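Local coordinates for protein glutamyl-tRNA synthetase, cytoplasmic (Saccharomyces cerevisiae, PDB 2HRA) that catalyses the ATP-dependent attachment of glutamate to tRNA(Glu), its N-terminal GST-like domain serving to bind the cofactor Arc1p, at residues A[115-118]-A[119-123]. Numbering follows the deposited sequence.
Sequences SLET and LDSQL
E117 and S121, one turn apart at the end of helix 109-122, meet through a carboxylate oxygen and a hydroxyl: OE2 of E117 lies 3.0 Å from OG of S121. This helix belongs to the helical part of the N-terminal GST-fold domain, and the contact spans its last turn, before L123 leaves the helical conformation. The glutamate reaches that far because CG leaves anti to the backbone N (chi1 -179°) and the chain then bends at chi2 (49°), curling its carboxylate forward along the helix. S121 OG sits beside its own backbone N, which turns it back over the preceding turn, 3.2 Å from the carbonyl O of E117. The hydroxyl has one proton, with E117 O, E117 OE2 and a water all close by, and the model does not settle which receives it. The same carbonyl O takes the backbone N-H of S121 at 2.9 Å, one link in a regular i to i+4 ladder that also joins L119 to S115, D120 to L116 and Q122 to T118. That water also donates to OE2. A second water gives its protons to E117 OE2 and D120 OD2, bridging two carboxylate oxygens that stand 4.6 Å apart. D120 turns its other oxygen, OD1, to the backbone N of V164, a polar link to the start of helix 162-172, part of a region that interacts with Arc1p. L119 and L116 supply the apolar contacts, L119 packing inward on W96, V164 and W167 and L116 on I155 and I156, whereas E117 and S121 are exposed. The E117 carboxylate also has D161 close to its OE1, so acidic groups crowd it from two directions; the hydrogen bonds donated by the waters probably offset part of that repulsion.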
# COMPACT_ATOMS: atom_id res chain seq x y z
N SER A 115 -12.03 -1.61 -12.78
CA SER A 115 -10.89 -0.81 -12.29
C SER A 115 -9.59 -1.55 -12.65
O SER A 115 -8.58 -0.94 -13.03
CB SER A 115 -11.04 -0.57 -10.77
OG SER A 115 -12.31 0.06 -10.50
N LEU A 116 -9.60 -2.86 -12.51
CA LEU A 116 -8.47 -3.69 -12.88
C LEU A 116 -8.18 -3.63 -14.38
O LEU A 116 -7.03 -3.80 -14.80
CB LEU A 116 -8.73 -5.16 -12.46
CG LEU A 116 -8.56 -5.49 -10.97
CD1 LEU A 116 -9.12 -6.87 -10.64
CD2 LEU A 116 -7.07 -5.34 -10.56
N GLU A 117 -9.20 -3.41 -15.19
CA GLU A 117 -9.01 -3.29 -16.65
C GLU A 117 -8.31 -2.00 -16.97
O GLU A 117 -7.44 -1.95 -17.85
CB GLU A 117 -10.34 -3.34 -17.38
CG GLU A 117 -10.27 -3.25 -18.90
CD GLU A 117 -9.25 -4.19 -19.54
OE1 GLU A 117 -9.29 -5.38 -19.18
OE2 GLU A 117 -8.41 -3.73 -20.37
N THR A 118 -8.72 -0.95 -16.28
CA THR A 118 -8.10 0.36 -16.45
C THR A 118 -6.60 0.31 -16.14
O THR A 118 -5.78 0.87 -16.90
CB THR A 118 -8.81 1.40 -15.59
OG1 THR A 118 -10.18 1.47 -16.00
CG2 THR A 118 -8.17 2.77 -15.76
N LEU A 119 -6.26 -0.30 -15.01
CA LEU A 119 -4.86 -0.45 -14.60
C LEU A 119 -4.07 -1.36 -15.57
O LEU A 119 -2.91 -1.10 -15.93
CB LEU A 119 -4.81 -1.02 -13.17
CG LEU A 119 -3.45 -1.23 -12.47
CD1 LEU A 119 -2.61 0.11 -12.43
CD2 LEU A 119 -3.63 -1.83 -11.06
N ASP A 120 -4.70 -2.46 -15.98
CA ASP A 120 -4.09 -3.37 -16.98
C ASP A 120 -3.74 -2.65 -18.29
O ASP A 120 -2.62 -2.82 -18.83
CB ASP A 120 -5.00 -4.55 -17.23
CG ASP A 120 -4.30 -5.74 -17.92
OD1 ASP A 120 -3.49 -6.42 -17.27
OD2 ASP A 120 -4.61 -6.02 -19.11
N SER A 121 -4.66 -1.82 -18.78
CA SER A 121 -4.44 -1.11 -20.03
C SER A 121 -3.31 -0.11 -19.84
O SER A 121 -2.47 0.05 -20.71
CB SER A 121 -5.72 -0.38 -20.52
OG SER A 121 -6.74 -1.29 -20.90
N GLN A 122 -3.31 0.54 -18.68
CA GLN A 122 -2.25 1.47 -18.31
C GLN A 122 -0.86 0.81 -18.30
O GLN A 122 0.13 1.41 -18.70
CB GLN A 122 -2.56 2.07 -16.94
CG GLN A 122 -1.55 3.15 -16.50
CD GLN A 122 -1.55 4.41 -17.37
OE1 GLN A 122 -2.50 4.69 -18.09
NE2 GLN A 122 -0.48 5.20 -17.26
N LEU A 123 -0.80 -0.45 -17.87
CA LEU A 123 0.46 -1.16 -17.74
C LEU A 123 0.85 -1.91 -19.01
O LEU A 123 1.83 -2.67 -19.02
CB LEU A 123 0.38 -2.12 -16.56
CG LEU A 123 0.40 -1.42 -15.21
CD1 LEU A 123 0.04 -2.41 -14.14
CD2 LEU A 123 1.81 -0.77 -14.95
O HOH W 1 -6.17 -5.07 -20.84
O HOH W 2 -9.27 -1.51 -21.89